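Side-chain contacts in MAU2 chromatid cohesion factor homolog (Saccharomyces cerevisiae, PDB 4XDN), which pairs with SCC2 to form the complex required for loading cohesin onto chromosomes, and so takes part in sister chromatid cohesion: residues Trp392-Thr395 with Leu396-Gly399; Glu632-Val635 with Lys636-Thr639. All coordinates share one frame; numbering follows the deposited sequence.

Contact 1 of 2, residues Trp392-Thr395 with Leu396-Gly399; sequences WEQT and LLKG
The indole of Trp392 meets Leu396 one turn later, where CD1 of the leucine lies 4.2 Å from CD1 of the tryptophan and equally far from its NE1, an oblique touch on the pyrrole side of the ring. A chi1 of -165° sets CG of Trp392 beside the carbonyl carbon, and the end of the ring thereby comes nearer to Leu396. NE1 is hydrogen-bonded to the backbone of the chain of another protein, so the ring's one polar atom is satisfied at a subunit interface. The second flat group, the amide of Gln394, lies alongside Lys398: its NE2 is 3.4 Å from Lys398 CG, and its OE1 comes within 3.9 Å of Leu397 CD2. A bend at chi2 (-64°) turns this amide along the helix, where the aliphatic part of a lysine suits it as a neighbour. Beneath them run the i to i+4 backbone bonds, the last from Gly399 N to Thr395 O at 2.8 Å. Gly399 then leaves the helix with positive phi, a conformation that glycine adopts readily. Thr395 suits its buried place because OG1 is bonded back to Val391 O. All this forms the C-terminal end of helix 369-398. Trp392 packs on Leu418, Leu419 and Met422 of helix 415-426, while Glu393 reaches helix 339-360 through a salt bridge to Arg345.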
loop_
_atom_site.group_PDB
_atom_site.type_symbol
_atom_site.label_atom_id
_atom_site.label_comp_id
_atom_site.label_asym_id
_atom_site.label_seq_id
_atom_site.Cartn_x
_atom_site.Cartn_y
_atom_site.Cartn_z
ATOM N N TRP A 392 -9.372 -6.984 -13.798
ATOM C CA TRP A 392 -10.527 -6.733 -12.949
ATOM C C TRP A 392 -11.606 -5.964 -13.700
ATOM O O TRP A 392 -12.789 -6.297 -13.609
ATOM C CB TRP A 392 -10.135 -5.964 -11.689
ATOM C CG TRP A 392 -11.215 -6.023 -10.655
ATOM C CD1 TRP A 392 -12.291 -5.194 -10.542
ATOM C CD2 TRP A 392 -11.336 -6.984 -9.598
ATOM N NE1 TRP A 392 -13.073 -5.572 -9.477
ATOM C CE2 TRP A 392 -12.508 -6.669 -8.881
ATOM C CE3 TRP A 392 -10.567 -8.077 -9.188
ATOM C CZ2 TRP A 392 -12.927 -7.407 -7.776
ATOM C CZ3 TRP A 392 -10.985 -8.807 -8.089
ATOM C CH2 TRP A 392 -12.156 -8.469 -7.397
ATOM N N GLU A 393 -11.204 -4.939 -14.444
ATOM C CA GLU A 393 -12.172 -4.128 -15.168
ATOM C C GLU A 393 -12.852 -4.949 -16.264
ATOM O O GLU A 393 -14.034 -4.763 -16.540
ATOM C CB GLU A 393 -11.514 -2.887 -15.777
ATOM C CG GLU A 393 -12.535 -1.913 -16.354
ATOM C CD GLU A 393 -11.917 -0.651 -16.919
ATOM O OE1 GLU A 393 -10.680 -0.608 -17.089
ATOM O OE2 GLU A 393 -12.679 0.300 -17.194
ATOM N N GLN A 394 -12.100 -5.856 -16.882
ATOM C CA GLN A 394 -12.655 -6.740 -17.903
ATOM C C GLN A 394 -13.664 -7.701 -17.292
ATOM O O GLN A 394 -14.699 -7.991 -17.894
ATOM C CB GLN A 394 -11.544 -7.523 -18.605
ATOM C CG GLN A 394 -10.959 -6.822 -19.821
ATOM C CD GLN A 394 -11.972 -6.631 -20.936
ATOM O OE1 GLN A 394 -12.105 -5.539 -21.489
ATOM N NE2 GLN A 394 -12.687 -7.697 -21.277
ATOM N N THR A 395 -13.357 -8.193 -16.095
ATOM C CA THR A 395 -14.249 -9.101 -15.386
ATOM C C THR A 395 -15.573 -8.414 -15.075
ATOM O O THR A 395 -16.642 -9.007 -15.234
ATOM C CB THR A 395 -13.609 -9.612 -14.075
ATOM O OG1 THR A 395 -12.406 -10.327 -14.377
ATOM C CG2 THR A 395 -14.558 -10.537 -13.324
ATOM N N LEU A 396 -15.496 -7.164 -14.634
ATOM C CA LEU A 396 -16.691 -6.366 -14.389
ATOM C C LEU A 396 -17.486 -6.171 -15.674
ATOM O O LEU A 396 -18.714 -6.254 -15.678
ATOM C CB LEU A 396 -16.319 -5.003 -13.804
ATOM C CG LEU A 396 -16.484 -4.825 -12.296
ATOM C CD1 LEU A 396 -15.852 -3.515 -11.860
ATOM C CD2 LEU A 396 -17.954 -4.865 -11.908
ATOM N N LEU A 397 -16.774 -5.909 -16.766
ATOM C CA LEU A 397 -17.410 -5.601 -18.040
ATOM C C LEU A 397 -18.060 -6.829 -18.669
ATOM O O LEU A 397 -19.177 -6.751 -19.175
ATOM C CB LEU A 397 -16.388 -5.002 -19.012
ATOM C CG LEU A 397 -16.912 -4.624 -20.401
ATOM C CD1 LEU A 397 -17.956 -3.518 -20.310
ATOM C CD2 LEU A 397 -15.762 -4.211 -21.316
ATOM N N LYS A 398 -17.362 -7.962 -18.624
ATOM C CA LYS A 398 -17.767 -9.146 -19.381
ATOM C C LYS A 398 -18.467 -10.211 -18.537
ATOM O O LYS A 398 -19.193 -11.052 -19.069
ATOM C CB LYS A 398 -16.545 -9.767 -20.064
ATOM C CG LYS A 398 -15.852 -8.846 -21.060
ATOM C CD LYS A 398 -16.822 -8.370 -22.127
ATOM C CE LYS A 398 -16.100 -7.812 -23.343
ATOM N NZ LYS A 398 -17.057 -7.508 -24.446
ATOM N N GLY A 399 -18.248 -10.183 -17.227
ATOM C CA GLY A 399 -18.822 -11.187 -16.351
ATOM C C GLY A 399 -18.128 -12.527 -16.512
ATOM O O GLY A 399 -18.770 -13.577 -16.529
#

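Contact 2 of 2, residues Glu632-Val635 with Lys636-Thr639; sequences EALV and KQIT
Gln637 reaches back along the helix over the carbonyl of Ala633, and its tip lies between that oxygen and Leu634. Its CB lies 3.7 Å from Leu634 O, CG comes to 3.3 Å from Ala633 O, and CD passes over that same oxygen a little farther off. At the tip, OE1 is 3.6 Å from Leu634 CD2, the two side chains crossing at a slant; it also stays 3.5 Å from Ala633 O without bonding to it, both being acceptors. With CG anti to the carbonyl carbon (chi1 -63°), the chain starts back toward the preceding turn, and from there it runs extended. Ala633 O also accepts a bond from Gln637 N and another from a water, which in turn accepts from Lys636 NZ; the long, flexible lysine, bent at three torsions, suits the exposed surface, where it curls back to reach it.

This is the last turn of helix 621-638, held by i to i+4 backbone bonds and finished by Thr639, the first residue to leave helical geometry. Val635 O takes two bonds from this threonine, from N at 3.0 Å and from OG1 at 2.6 Å, arriving from opposite faces of the carbonyl plane. A chi1 of 59° swings the hydroxyl back to that oxygen. Ile638 lays CG1, 3.1 Å away, and CD1 against Leu634 O, with CD1 only loosely touching Leu634 CB. Toward helix 601-618, buried Leu634 touches Gln604 and Val635 touches Tyr605. Apolar Ile638 suits its place by packing on an apolar side chain of another protein's chain, which Val635 and Thr639 also meet.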
loop_
_atom_site.group_PDB
_atom_site.type_symbol
_atom_site.label_atom_id
_atom_site.label_comp_id
_atom_site.label_asym_id
_atom_site.label_seq_id
_atom_site.Cartn_x
_atom_site.Cartn_y
_atom_site.Cartn_z
ATOM N N GLU A 632 -38.362 -14.588 -22.699
ATOM C CA GLU A 632 -38.152 -15.735 -23.574
ATOM C C GLU A 632 -36.740 -15.716 -24.152
ATOM O O GLU A 632 -36.089 -16.754 -24.254
ATOM C CB GLU A 632 -39.189 -15.756 -24.703
ATOM C CG GLU A 632 -40.582 -16.164 -24.244
ATOM C CD GLU A 632 -41.620 -16.101 -25.353
ATOM O OE1 GLU A 632 -41.254 -15.810 -26.511
ATOM O OE2 GLU A 632 -42.809 -16.343 -25.062
ATOM N N ALA A 633 -36.271 -14.530 -24.525
ATOM C CA ALA A 633 -34.934 -14.385 -25.088
ATOM C C ALA A 633 -33.874 -14.727 -24.046
ATOM O O ALA A 633 -32.858 -15.346 -24.360
ATOM C CB ALA A 633 -34.726 -12.971 -25.614
ATOM N N LEU A 634 -34.120 -14.328 -22.801
ATOM C CA LEU A 634 -33.176 -14.586 -21.719
ATOM C C LEU A 634 -33.106 -16.071 -21.382
ATOM O O LEU A 634 -32.031 -16.598 -21.102
ATOM C CB LEU A 634 -33.557 -13.787 -20.476
ATOM C CG LEU A 634 -33.254 -12.289 -20.536
ATOM C CD1 LEU A 634 -33.951 -11.563 -19.393
ATOM C CD2 LEU A 634 -31.747 -12.038 -20.495
ATOM N N VAL A 635 -34.252 -16.744 -21.413
ATOM C CA VAL A 635 -34.296 -18.177 -21.146
ATOM C C VAL A 635 -33.461 -18.948 -22.168
ATOM O O VAL A 635 -32.768 -19.902 -21.816
ATOM C CB VAL A 635 -35.751 -18.710 -21.155
ATOM C CG1 VAL A 635 -35.784 -20.240 -21.164
ATOM C CG2 VAL A 635 -36.511 -18.183 -19.951
ATOM N N LYS A 636 -33.519 -18.533 -23.430
ATOM C CA LYS A 636 -32.794 -19.231 -24.487
ATOM C C LYS A 636 -31.286 -19.073 -24.315
ATOM O O LYS A 636 -30.529 -20.019 -24.523
ATOM C CB LYS A 636 -33.226 -18.726 -25.867
ATOM C CG LYS A 636 -32.493 -19.397 -27.024
ATOM C CD LYS A 636 -33.394 -19.603 -28.238
ATOM C CE LYS A 636 -33.922 -18.286 -28.795
ATOM N NZ LYS A 636 -32.827 -17.354 -29.183
ATOM N N GLN A 637 -30.855 -17.876 -23.931
ATOM C CA GLN A 637 -29.439 -17.608 -23.697
ATOM C C GLN A 637 -28.916 -18.370 -22.483
ATOM O O GLN A 637 -27.875 -19.025 -22.550
ATOM C CB GLN A 637 -29.205 -16.109 -23.498
ATOM C CG GLN A 637 -29.538 -15.255 -24.707
ATOM C CD GLN A 637 -29.524 -13.771 -24.390
ATOM O OE1 GLN A 637 -30.193 -13.317 -23.464
ATOM N NE2 GLN A 637 -28.753 -13.011 -25.155
ATOM N N ILE A 638 -29.649 -18.274 -21.379
ATOM C CA ILE A 638 -29.240 -18.872 -20.110
ATOM C C ILE A 638 -29.153 -20.395 -20.185
ATOM O O ILE A 638 -28.194 -20.989 -19.693
ATOM C CB ILE A 638 -30.220 -18.473 -18.982
ATOM C CG1 ILE A 638 -30.124 -16.969 -18.716
ATOM C CG2 ILE A 638 -29.924 -19.241 -17.696
ATOM C CD1 ILE A 638 -31.276 -16.408 -17.899
ATOM N N THR A 639 -30.153 -21.022 -20.798
ATOM C CA THR A 639 -30.241 -22.481 -20.826
ATOM C C THR A 639 -29.431 -23.105 -21.965
ATOM O O THR A 639 -29.650 -24.263 -22.324
ATOM C CB THR A 639 -31.708 -22.950 -20.952
ATOM O OG1 THR A 639 -32.282 -22.426 -22.157
ATOM C CG2 THR A 639 -32.525 -22.482 -19.758
HETATM O O HOH W 1 -32.245 -15.132 -27.230
#

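Contact 1 and contact 2 are both final helical turns, of helix 369-398 and helix 621-638 respectively, and contact 1 closes well before contact 2 opens. Their centres stand 21 Å apart and their nearest atoms about 12 Å, so they do not touch, though both lie on the same side of the centre of this elongated, largely helical chain. Contact 1 is partly buried, whereas contact 2 is a surface contact near the C-terminal end of the model. Each also reaches the chain of another protein in the assembly, so both helix ends help to form the interface as well as the fold.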